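PDB 3K9D: aldehyde dehydrogenase from Listeria monocytogenes, which probably oxidises the aldehyde or oxo group of its substrates, with NAD or NADP as electron acceptor, as in the aldehyde dehydrogenase family. Local coordinates for residues G110-I116 with N137-P143; T192-T198 with T212-V217; V14-I18 with Q185-H189; I151-V155 with I172-T176. All coordinates share one frame; numbering follows the deposited sequence.

The four contacts belong to one alpha/beta layer system, probably the nucleotide-binding domain of the family. Contacts 1 and 2, with centres about 9 Å apart, are strand pairs of the same sheet. They are joined where strand 102-116 meets strand 192-197, with Leu196 N 2.7 Å from Ala113 O. Contact 4 extends the sheet beyond strand 138-143, Phe141 N lying 2.9 Å from Ser173 O, and adds helix 148-164. Contact 3, about 10 Å from contact 1 between centres, pairs two helices that cover the sheet, and Leu186 reaches Val140 and Ala113. Thr192 OG1 and Thr212 OG1 of contact 2 bond to Leu186 O and Met187 O of contact 3.

Contact 1. Residues G110-I116 with N137-P143; sequences GVVAGLI and NSIVFSP
The Phe141 ring meets strand 111-116 at its edge, where Gly114 O lies close to the ring plane. One face is taken by Ile139 CG1 of its own strand, 3.8 Å above the plane and displaced toward the rim. Ile116 comes in obliquely, its CD1 3.5 Å from Phe141 CD1. With no side chain at Gly114, the ring can lie close against the neighbouring backbone. The other flat group, the Asn137 amide, turns its OD1 to Gly110 N (2.9 Å), which approaches in the carbonyl plane. Its ND2 donates to Leu439 O and Ser132 O, and these three bonds together fix the amide's rotation. This is a parallel strand pair in a beta-alpha-beta unit whose helix 121-134 packs on the face bearing Val112, Ile139 and Phe141, an arrangement consistent with the Rossmann-like domain of aldehyde dehydrogenases. The backbone bonds alternate from Ser138 N with Gly110 O to Ile116 N with Ser142 O; Val112 N bonds to Ser138 O at 2.9 Å. Val112 holds CG1 anti to its backbone N (chi1 -177°), which carries that methyl to Ile139 CD1 (3.8 Å), while CG2 meets Asn137 CB. On the reverse face Val111 CG1 touches Val140 CG2 (3.9 Å), and Leu115 CD2 rests on Ser142 CB (3.7 Å). Ser142 OG bonds to Thr183 OG1 of helix 180-188.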
loop_
_atom_site.group_PDB
_atom_site.type_symbol
_atom_site.label_atom_id
_atom_site.label_comp_id
_atom_site.label_asym_id
_atom_site.label_seq_id
_atom_site.Cartn_x
_atom_site.Cartn_y
_atom_site.Cartn_z
ATOM N N GLY A 110 7.857 9.832 -5.893
ATOM C CA GLY A 110 7.954 10.381 -7.236
ATOM C C GLY A 110 6.855 11.361 -7.582
ATOM O O GLY A 110 6.647 12.341 -6.868
ATOM N N VAL A 111 6.166 11.138 -8.696
ATOM C CA VAL A 111 5.077 12.049 -9.093
ATOM C C VAL A 111 3.739 11.474 -8.616
ATOM O O VAL A 111 3.329 10.393 -9.052
ATOM C CB VAL A 111 5.011 12.265 -10.625
ATOM C CG1 VAL A 111 3.871 13.218 -10.991
ATOM C CG2 VAL A 111 6.325 12.775 -11.155
ATOM N N VAL A 112 3.091 12.199 -7.706
ATOM C CA VAL A 112 1.807 11.821 -7.123
ATOM C C VAL A 112 0.668 12.277 -8.046
ATOM O O VAL A 112 0.716 13.375 -8.612
ATOM C CB VAL A 112 1.638 12.450 -5.693
ATOM C CG1 VAL A 112 0.342 12.021 -5.029
ATOM C CG2 VAL A 112 2.804 12.059 -4.787
ATOM N N ALA A 113 -0.332 11.420 -8.218
ATOM C CA ALA A 113 -1.567 11.801 -8.889
ATOM C C ALA A 113 -2.637 12.025 -7.830
ATOM O O ALA A 113 -3.050 11.091 -7.135
ATOM C CB ALA A 113 -1.999 10.744 -9.863
ATOM N N GLY A 114 -3.051 13.280 -7.688
ATOM C CA GLY A 114 -4.098 13.643 -6.740
ATOM C C GLY A 114 -5.439 13.828 -7.428
ATOM O O GLY A 114 -5.612 14.734 -8.242
ATOM N N LEU A 115 -6.390 12.967 -7.098
ATOM C CA LEU A 115 -7.761 13.121 -7.574
ATOM C C LEU A 115 -8.506 13.991 -6.572
ATOM O O LEU A 115 -8.561 13.650 -5.387
ATOM C CB LEU A 115 -8.459 11.755 -7.725
ATOM C CG LEU A 115 -7.732 10.656 -8.535
ATOM C CD1 LEU A 115 -8.627 9.460 -8.808
ATOM C CD2 LEU A 115 -7.199 11.182 -9.830
ATOM N N ILE A 116 -9.072 15.098 -7.057
ATOM C CA ILE A 116 -9.774 16.090 -6.203
ATOM C C ILE A 116 -11.294 16.098 -6.427
ATOM O O ILE A 116 -11.748 16.414 -7.525
ATOM C CB ILE A 116 -9.253 17.531 -6.477
ATOM C CG1 ILE A 116 -7.731 17.598 -6.347
ATOM C CG2 ILE A 116 -9.942 18.549 -5.563
ATOM C CD1 ILE A 116 -7.222 17.169 -4.991
ATOM N N ASN A 137 8.015 14.747 -3.000
ATOM C CA ASN A 137 7.322 14.341 -4.230
ATOM C C ASN A 137 6.805 15.542 -4.999
ATOM O O ASN A 137 6.549 16.581 -4.409
ATOM C CB ASN A 137 6.079 13.516 -3.875
ATOM C CG ASN A 137 6.388 12.284 -3.059
ATOM O OD1 ASN A 137 6.955 11.307 -3.562
ATOM N ND2 ASN A 137 5.979 12.304 -1.800
ATOM N N SER A 138 6.582 15.376 -6.296
ATOM C CA SER A 138 5.798 16.340 -7.055
ATOM C C SER A 138 4.357 15.860 -7.045
ATOM O O SER A 138 4.092 14.729 -6.625
ATOM C CB SER A 138 6.301 16.446 -8.494
ATOM O OG SER A 138 7.526 17.169 -8.555
ATOM N N ILE A 139 3.428 16.699 -7.498
ATOM C CA ILE A 139 2.005 16.296 -7.548
ATOM C C ILE A 139 1.272 16.930 -8.752
ATOM O O ILE A 139 1.456 18.110 -9.039
ATOM C CB ILE A 139 1.280 16.521 -6.160
ATOM C CG1 ILE A 139 -0.129 15.892 -6.144
ATOM C CG2 ILE A 139 1.302 18.035 -5.716
ATOM C CD1 ILE A 139 -0.689 15.646 -4.762
ATOM N N VAL A 140 0.498 16.125 -9.483
ATOM C CA VAL A 140 -0.316 16.621 -10.605
ATOM C C VAL A 140 -1.779 16.302 -10.316
ATOM O O VAL A 140 -2.134 15.141 -10.121
ATOM C CB VAL A 140 0.081 15.989 -11.982
ATOM C CG1 VAL A 140 -0.663 16.682 -13.115
ATOM C CG2 VAL A 140 1.585 16.096 -12.246
ATOM N N PHE A 141 -2.616 17.337 -10.282
ATOM C CA PHE A 141 -4.018 17.191 -9.911
ATOM C C PHE A 141 -4.971 16.937 -11.058
ATOM O O PHE A 141 -4.847 17.512 -12.139
ATOM C CB PHE A 141 -4.515 18.397 -9.089
ATOM C CG PHE A 141 -3.857 18.517 -7.736
ATOM C CD1 PHE A 141 -4.181 17.636 -6.711
ATOM C CD2 PHE A 141 -2.901 19.484 -7.500
ATOM C CE1 PHE A 141 -3.574 17.727 -5.454
ATOM C CE2 PHE A 141 -2.281 19.582 -6.257
ATOM C CZ PHE A 141 -2.624 18.697 -5.231
ATOM N N SER A 142 -5.939 16.070 -10.765
ATOM C CA SER A 142 -7.120 15.870 -11.579
ATOM C C SER A 142 -8.312 16.547 -10.891
ATOM O O SER A 142 -8.802 16.061 -9.866
ATOM C CB SER A 142 -7.404 14.374 -11.750
ATOM O OG SER A 142 -8.522 14.188 -12.578
ATOM N N PRO A 143 -8.765 17.683 -11.445
ATOM C CA PRO A 143 -9.899 18.425 -10.887
ATOM C C PRO A 143 -11.249 17.855 -11.289
ATOM O O PRO A 143 -11.443 17.444 -12.433
ATOM C CB PRO A 143 -9.713 19.840 -11.469
ATOM C CG PRO A 143 -8.996 19.617 -12.765
ATOM C CD PRO A 143 -8.185 18.357 -12.626
#

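Contact 2. Residues T192-T198 with T212-V217; sequences TAVILAT and TPAIGV
Ile215, Thr212 and Ile195 bury more surface here than any other residues. Ile215 uses its CG2 branch, which lies 3.4 Å from Ile195 O and 3.6 Å from Leu196 CD2; the Ile215 and Leu196 side chains run side by side and point the same way. The backbone of Ile215 is gripped at both polar atoms: its N bonds to Ile195 O at 2.8 Å, and its O accepts Ala197 N. In Thr212, before the strand proper, CB is directed toward the partner segment. Its CG2, anti to the backbone N (chi1 -60° for OG1), is turned onto Thr192 O at 3.4 Å, and the same torsion leaves OG1 to bond Met187 O of helix 180-188. Ile195 completes the group by laying CD1 against Thr212 CB (3.8 Å), the two side chains crossing at about a right angle. Its N bonds to Pro213 O (2.9 Å), and the same oxygen receives a CA-H contact from Val194. The Pro213 ring lies against Ala193 O, and near here Gly427 and Ala424 of the second subunit pack on Pro213 and Ala193. At the far end the pairing fades: Val217 N to Ala197 O is weak at 3.4 Å. Helix 201-207 covers the face carrying Ile195, Ala197 and Ala214, making this pair the two parallel strands of a beta-alpha-beta unit within the mixed sheet, consistent with a Rossmann-like nucleotide-binding domain.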
loop_
_atom_site.group_PDB
_atom_site.type_symbol
_atom_site.label_atom_id
_atom_site.label_comp_id
_atom_site.label_asym_id
_atom_site.label_seq_id
_atom_site.Cartn_x
_atom_site.Cartn_y
_atom_site.Cartn_z
ATOM N N THR A 192 3.936 8.311 -13.322
ATOM C CA THR A 192 3.080 8.424 -12.140
ATOM C C THR A 192 3.397 7.312 -11.135
ATOM O O THR A 192 3.250 6.124 -11.444
ATOM C CB THR A 192 1.591 8.374 -12.542
ATOM O OG1 THR A 192 1.332 9.420 -13.492
ATOM C CG2 THR A 192 0.677 8.539 -11.320
ATOM N N ALA A 193 3.813 7.703 -9.928
ATOM C CA ALA A 193 4.296 6.748 -8.922
ATOM C C ALA A 193 3.216 6.216 -7.987
ATOM O O ALA A 193 3.319 5.091 -7.454
ATOM C CB ALA A 193 5.397 7.372 -8.115
ATOM N N VAL A 194 2.192 7.036 -7.777
ATOM C CA VAL A 194 1.134 6.721 -6.829
ATOM C C VAL A 194 -0.121 7.524 -7.170
ATOM O O VAL A 194 -0.039 8.596 -7.770
ATOM C CB VAL A 194 1.591 6.942 -5.345
ATOM C CG1 VAL A 194 1.586 8.426 -4.977
ATOM C CG2 VAL A 194 0.748 6.107 -4.350
ATOM N N ILE A 195 -1.280 6.975 -6.815
ATOM C CA ILE A 195 -2.539 7.699 -6.948
ATOM C C ILE A 195 -3.149 7.909 -5.572
ATOM O O ILE A 195 -3.368 6.940 -4.839
ATOM C CB ILE A 195 -3.563 6.951 -7.861
ATOM C CG1 ILE A 195 -2.939 6.629 -9.214
ATOM C CG2 ILE A 195 -4.856 7.787 -8.040
ATOM C CD1 ILE A 195 -3.548 5.454 -9.900
ATOM N N LEU A 196 -3.410 9.177 -5.227
ATOM C CA LEU A 196 -4.326 9.507 -4.128
ATOM C C LEU A 196 -5.734 9.651 -4.690
ATOM O O LEU A 196 -6.076 10.644 -5.341
ATOM C CB LEU A 196 -3.907 10.766 -3.384
ATOM C CG LEU A 196 -2.555 10.706 -2.671
ATOM C CD1 LEU A 196 -2.153 12.065 -2.095
ATOM C CD2 LEU A 196 -2.611 9.657 -1.598
ATOM N N ALA A 197 -6.534 8.630 -4.436
ATOM C CA ALA A 197 -7.803 8.446 -5.115
ATOM C C ALA A 197 -8.942 8.893 -4.207
ATOM O O ALA A 197 -9.552 8.078 -3.521
ATOM C CB ALA A 197 -7.967 6.980 -5.515
ATOM N N THR A 198 -9.205 10.196 -4.198
ATOM C CA THR A 198 -10.318 10.760 -3.427
ATOM C C THR A 198 -11.510 11.034 -4.357
ATOM O O THR A 198 -11.447 11.893 -5.247
ATOM C CB THR A 198 -9.897 12.037 -2.668
ATOM O OG1 THR A 198 -8.684 11.784 -1.946
ATOM C CG2 THR A 198 -10.980 12.473 -1.683
ATOM N N THR A 212 -0.971 1.292 -11.705
ATOM C CA THR A 212 -0.178 2.169 -10.828
ATOM C C THR A 212 -0.629 1.945 -9.401
ATOM O O THR A 212 -1.833 1.781 -9.174
ATOM C CB THR A 212 -0.399 3.665 -11.206
ATOM O OG1 THR A 212 0.012 3.877 -12.561
ATOM C CG2 THR A 212 0.363 4.632 -10.299
ATOM N N PRO A 213 0.319 1.915 -8.433
ATOM C CA PRO A 213 -0.046 1.885 -7.006
ATOM C C PRO A 213 -1.063 2.957 -6.636
ATOM O O PRO A 213 -0.885 4.119 -6.979
ATOM C CB PRO A 213 1.279 2.165 -6.303
ATOM C CG PRO A 213 2.307 1.601 -7.230
ATOM C CD PRO A 213 1.781 1.845 -8.622
ATOM N N ALA A 214 -2.127 2.547 -5.958
ATOM C CA ALA A 214 -3.187 3.460 -5.549
ATOM C C ALA A 214 -3.436 3.422 -4.055
ATOM O O ALA A 214 -3.187 2.431 -3.379
ATOM C CB ALA A 214 -4.477 3.146 -6.292
ATOM N N ILE A 215 -3.918 4.538 -3.538
ATOM C CA ILE A 215 -4.516 4.538 -2.227
ATOM C C ILE A 215 -5.882 5.195 -2.302
ATOM O O ILE A 215 -6.021 6.372 -2.642
ATOM C CB ILE A 215 -3.568 5.079 -1.119
ATOM C CG1 ILE A 215 -4.371 5.668 0.041
ATOM C CG2 ILE A 215 -2.501 6.012 -1.690
ATOM C CD1 ILE A 215 -3.507 6.344 1.016
ATOM N N GLY A 216 -6.892 4.387 -2.005
ATOM C CA GLY A 216 -8.274 4.773 -2.191
ATOM C C GLY A 216 -9.023 5.107 -0.924
ATOM O O GLY A 216 -8.589 4.797 0.186
ATOM N N VAL A 217 -10.157 5.766 -1.107
ATOM C CA VAL A 217 -11.084 6.030 -0.014
ATOM C C VAL A 217 -12.291 5.126 -0.236
ATOM O O VAL A 217 -12.359 4.410 -1.238
ATOM C CB VAL A 217 -11.487 7.528 0.032
ATOM C CG1 VAL A 217 -10.241 8.419 0.182
ATOM C CG2 VAL A 217 -12.285 7.920 -1.213
HETATM O O HOH W 1 2.827 4.146 -12.823
#

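Contact 3. Residues V14-I18 with Q185-H189; sequences VRNLI and QLMKH
Arg15 and Gln185 cross at about a right angle, with the guanidinium and amide planes 81° apart. The Arg15 chain is extended from CG to NE and donates a hydrogen bond from NE to Gln185 OE1 (2.9 Å). The oxygen lies in the guanidinium plane, yet the donor stands 46° out of the amide plane, away from a lone pair. Gln185 is bent at chi2 (61°), which turns its amide back toward the arginine, while its CG packs on Val14 CG1 (3.8 Å). Ile18 and His189 pass alongside, running opposite ways: Ile18 CG2 sits over one ring face, 4.1 Å from the centroid, in a CH-pi contact, and CD1 touches His189 CB at 3.6 Å. At the ring's edge comes Arg15 CG, and His189 ND1 is bonded to Asp191 N, which helps fix the ring. Deeper in, the Ile18 and Leu186 side chains meet at a slant, CD1 to CD1 3.8 Å, and Val14 CG1 presses on Leu186 N at 3.5 Å. Leu186 also rests on strand 138-143, and Leu17 on Val140. The arrangement is that of two adjacent helices, 6-28 and the C-terminal end of 180-188, laid over one face of an alpha/beta sheet.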
loop_
_atom_site.group_PDB
_atom_site.type_symbol
_atom_site.label_atom_id
_atom_site.label_comp_id
_atom_site.label_asym_id
_atom_site.label_seq_id
_atom_site.Cartn_x
_atom_site.Cartn_y
_atom_site.Cartn_z
ATOM N N VAL A 14 -1.663 16.122 -19.888
ATOM C CA VAL A 14 -1.312 15.241 -18.784
ATOM C C VAL A 14 0.113 14.649 -18.904
ATOM O O VAL A 14 0.876 14.660 -17.939
ATOM C CB VAL A 14 -2.400 14.158 -18.645
ATOM C CG1 VAL A 14 -1.953 13.049 -17.756
ATOM C CG2 VAL A 14 -3.677 14.794 -18.108
ATOM N N ARG A 15 0.462 14.157 -20.088
ATOM C CA ARG A 15 1.841 13.742 -20.391
ATOM C C ARG A 15 2.879 14.877 -20.222
ATOM O O ARG A 15 3.960 14.637 -19.703
ATOM C CB ARG A 15 1.924 13.173 -21.806
ATOM C CG ARG A 15 1.039 11.956 -22.055
ATOM C CD ARG A 15 1.283 11.419 -23.448
ATOM N NE ARG A 15 0.280 10.452 -23.883
ATOM C CZ ARG A 15 0.169 9.996 -25.134
ATOM N NH1 ARG A 15 0.975 10.438 -26.083
ATOM N NH2 ARG A 15 -0.766 9.101 -25.443
ATOM N N ASN A 16 2.536 16.099 -20.630
ATOM C CA ASN A 16 3.414 17.266 -20.416
ATOM C C ASN A 16 3.570 17.582 -18.927
ATOM O O ASN A 16 4.680 17.753 -18.436
ATOM C CB ASN A 16 2.902 18.504 -21.165
ATOM C CG ASN A 16 2.893 18.325 -22.673
ATOM O OD1 ASN A 16 3.668 17.550 -23.227
ATOM N ND2 ASN A 16 2.013 19.053 -23.344
ATOM N N LEU A 17 2.442 17.629 -18.228
ATOM C CA LEU A 17 2.392 17.856 -16.782
ATOM C C LEU A 17 3.159 16.821 -15.953
ATOM O O LEU A 17 3.861 17.176 -15.016
ATOM C CB LEU A 17 0.923 17.932 -16.315
ATOM C CG LEU A 17 0.110 19.146 -16.793
ATOM C CD1 LEU A 17 -1.352 19.000 -16.403
ATOM C CD2 LEU A 17 0.676 20.434 -16.255
ATOM N N ILE A 18 3.017 15.544 -16.300
ATOM C CA ILE A 18 3.777 14.472 -15.651
ATOM C C ILE A 18 5.299 14.609 -15.905
ATOM O O ILE A 18 6.100 14.498 -14.973
ATOM C CB ILE A 18 3.236 13.079 -16.073
ATOM C CG1 ILE A 18 1.905 12.803 -15.377
ATOM C CG2 ILE A 18 4.237 11.959 -15.759
ATOM C CD1 ILE A 18 1.141 11.692 -16.007
ATOM N N GLN A 185 -5.142 8.724 -18.347
ATOM C CA GLN A 185 -3.734 8.853 -18.717
ATOM C C GLN A 185 -2.900 9.192 -17.484
ATOM O O GLN A 185 -1.830 8.621 -17.287
ATOM C CB GLN A 185 -3.538 9.893 -19.844
ATOM C CG GLN A 185 -2.075 10.196 -20.242
ATOM C CD GLN A 185 -1.300 8.977 -20.782
ATOM O OE1 GLN A 185 -1.171 8.804 -21.980
ATOM N NE2 GLN A 185 -0.775 8.148 -19.889
ATOM N N LEU A 186 -3.415 10.080 -16.632
ATOM C CA LEU A 186 -2.735 10.438 -15.380
ATOM C C LEU A 186 -2.527 9.246 -14.467
ATOM O O LEU A 186 -1.449 9.081 -13.889
ATOM C CB LEU A 186 -3.479 11.547 -14.623
ATOM C CG LEU A 186 -2.891 11.988 -13.265
ATOM C CD1 LEU A 186 -1.488 12.643 -13.400
ATOM C CD2 LEU A 186 -3.827 12.932 -12.523
ATOM N N MET A 187 -3.559 8.416 -14.342
ATOM C CA MET A 187 -3.500 7.265 -13.472
ATOM C C MET A 187 -2.610 6.162 -14.068
ATOM O O MET A 187 -1.851 5.544 -13.335
ATOM C CB MET A 187 -4.911 6.704 -13.178
ATOM C CG MET A 187 -5.814 7.589 -12.298
ATOM S SD MET A 187 -7.400 6.812 -11.881
ATOM C CE MET A 187 -8.042 6.442 -13.509
ATOM N N LYS A 188 -2.731 5.914 -15.376
ATOM C CA LYS A 188 -2.019 4.789 -16.047
ATOM C C LYS A 188 -0.546 5.035 -16.376
ATOM O O LYS A 188 0.223 4.078 -16.516
ATOM C CB LYS A 188 -2.755 4.325 -17.315
ATOM C CG LYS A 188 -4.007 3.474 -17.042
ATOM C CD LYS A 188 -4.691 3.024 -18.332
ATOM C CE LYS A 188 -5.943 2.177 -18.063
ATOM N NZ LYS A 188 -5.656 0.758 -17.692
ATOM N N HIS A 189 -0.154 6.303 -16.503
ATOM C CA HIS A 189 1.217 6.675 -16.883
ATOM C C HIS A 189 2.315 6.009 -16.056
ATOM O O HIS A 189 2.187 5.852 -14.845
ATOM C CB HIS A 189 1.404 8.187 -16.822
ATOM C CG HIS A 189 2.380 8.707 -17.828
ATOM N ND1 HIS A 189 3.743 8.705 -17.618
ATOM C CD2 HIS A 189 2.192 9.227 -19.064
ATOM C CE1 HIS A 189 4.351 9.214 -18.674
ATOM N NE2 HIS A 189 3.433 9.538 -19.567
#

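Contact 4. Residues I151-V155 with I172-T176; sequences ILETV and ISCMT
The CB of Cys174 is directed toward helix 148-164, and the side chain meets Ile151, Leu152 and Val155. Placing SG anti to the backbone N (chi1 -171°) brings the sulfur to Ile151 CG2 and Leu152 CD2, each at 3.8 Å. Cys174 CB in turn receives Val155 CG2 at 3.8 Å. Val155 sets CG1 opposite its own backbone N (chi1 167°), and this methyl comes within 4.0 Å of the backbone carbon Ser173 C and, more loosely, 4.3 Å of Ile172 CG2. Leu152 starts off to the side of the partner segment, but with CD1 extended (chi2 -179°) the other branch, CD2, is turned onto the strand's end, where it touches Met175 O (3.8 Å) and Thr176 CG2 (3.9 Å). Met175 O is buried by this contact and finds no clear hydrogen-bonding partner in the model. Thr176 keeps its methyl for the leucine while its OG1 bonds to Glu13 of helix 6-28. Ile151 also packs on Pro143, and Val155 on Phe141, so the helix rests on two neighbouring strands. The axes of helix 151-155 and strand 172-174 run nearly antiparallel (164°), 8.4 Å apart at closest. Packing of this kind, largely between apolar groups and without a hydrogen bond between the segments, is what ties a connecting helix to its second strand in a beta-alpha-beta unit, here strand 138-143, helix 148-164 and strand 172-174.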
loop_
_atom_site.group_PDB
_atom_site.type_symbol
_atom_site.label_atom_id
_atom_site.label_comp_id
_atom_site.label_asym_id
_atom_site.label_seq_id
_atom_site.Cartn_x
_atom_site.Cartn_y
_atom_site.Cartn_z
ATOM N N ILE A 151 -10.120 24.983 -8.035
ATOM C CA ILE A 151 -8.967 24.092 -7.891
ATOM C C ILE A 151 -7.748 24.700 -8.567
ATOM O O ILE A 151 -6.710 24.806 -7.941
ATOM C CB ILE A 151 -9.247 22.664 -8.406
ATOM C CG1 ILE A 151 -10.319 21.988 -7.537
ATOM C CG2 ILE A 151 -8.006 21.804 -8.311
ATOM C CD1 ILE A 151 -10.963 20.813 -8.199
ATOM N N LEU A 152 -7.911 25.118 -9.820
ATOM C CA LEU A 152 -6.866 25.782 -10.589
ATOM C C LEU A 152 -6.305 26.989 -9.871
ATOM O O LEU A 152 -5.093 27.152 -9.825
ATOM C CB LEU A 152 -7.367 26.184 -11.985
ATOM C CG LEU A 152 -7.456 25.126 -13.089
ATOM C CD1 LEU A 152 -7.952 25.773 -14.362
ATOM C CD2 LEU A 152 -6.086 24.487 -13.308
ATOM N N GLU A 153 -7.183 27.805 -9.280
ATOM C CA GLU A 153 -6.746 28.991 -8.532
ATOM C C GLU A 153 -6.037 28.675 -7.209
ATOM O O GLU A 153 -5.064 29.344 -6.875
ATOM C CB GLU A 153 -7.891 30.009 -8.361
ATOM C CG GLU A 153 -7.557 31.238 -7.506
ATOM C CD GLU A 153 -6.573 32.206 -8.167
ATOM O OE1 GLU A 153 -6.092 31.941 -9.284
ATOM O OE2 GLU A 153 -6.283 33.246 -7.556
ATOM N N THR A 154 -6.496 27.648 -6.489
ATOM C CA THR A 154 -5.754 27.066 -5.343
ATOM C C THR A 154 -4.356 26.595 -5.753
ATOM O O THR A 154 -3.366 26.879 -5.069
ATOM C CB THR A 154 -6.483 25.836 -4.737
ATOM O OG1 THR A 154 -7.867 26.135 -4.549
ATOM C CG2 THR A 154 -5.864 25.420 -3.403
ATOM N N VAL A 155 -4.293 25.869 -6.871
ATOM C CA VAL A 155 -3.028 25.395 -7.409
ATOM C C VAL A 155 -2.132 26.568 -7.798
ATOM O O VAL A 155 -0.968 26.599 -7.409
ATOM C CB VAL A 155 -3.226 24.401 -8.592
ATOM C CG1 VAL A 155 -1.895 24.158 -9.341
ATOM C CG2 VAL A 155 -3.798 23.098 -8.079
ATOM N N ILE A 172 4.154 21.390 -8.771
ATOM C CA ILE A 172 2.741 21.439 -8.351
ATOM C C ILE A 172 1.909 21.923 -9.526
ATOM O O ILE A 172 2.033 23.076 -9.952
ATOM C CB ILE A 172 2.525 22.382 -7.121
ATOM C CG1 ILE A 172 3.406 21.938 -5.944
ATOM C CG2 ILE A 172 1.032 22.445 -6.747
ATOM C CD1 ILE A 172 3.780 23.046 -5.019
ATOM N N SER A 173 1.091 21.038 -10.072
ATOM C CA SER A 173 0.345 21.357 -11.279
ATOM C C SER A 173 -1.053 20.756 -11.271
ATOM O O SER A 173 -1.400 19.980 -10.383
ATOM C CB SER A 173 1.135 20.933 -12.534
ATOM O OG SER A 173 1.341 19.524 -12.566
ATOM N N CYS A 174 -1.844 21.107 -12.279
ATOM C CA CYS A 174 -3.222 20.668 -12.365
ATOM C C CYS A 174 -3.625 20.630 -13.824
ATOM O O CYS A 174 -3.278 21.549 -14.576
ATOM C CB CYS A 174 -4.119 21.669 -11.613
ATOM S SG CYS A 174 -5.853 21.199 -11.380
ATOM N N MET A 175 -4.330 19.566 -14.222
ATOM C CA MET A 175 -5.028 19.514 -15.516
ATOM C C MET A 175 -5.977 20.711 -15.643
ATOM O O MET A 175 -6.738 21.014 -14.714
ATOM C CB MET A 175 -5.847 18.224 -15.643
ATOM C CG MET A 175 -5.058 16.917 -15.489
ATOM S SD MET A 175 -6.106 15.480 -15.254
ATOM C CE MET A 175 -7.186 15.660 -16.673
ATOM N N THR A 176 -5.927 21.380 -16.791
ATOM C CA THR A 176 -6.746 22.562 -17.043
ATOM C C THR A 176 -7.988 22.212 -17.853
ATOM O O THR A 176 -8.946 22.996 -17.910
ATOM C CB THR A 176 -5.943 23.663 -17.759
ATOM O OG1 THR A 176 -5.499 23.185 -19.036
ATOM C CG2 THR A 176 -4.739 24.068 -16.916
#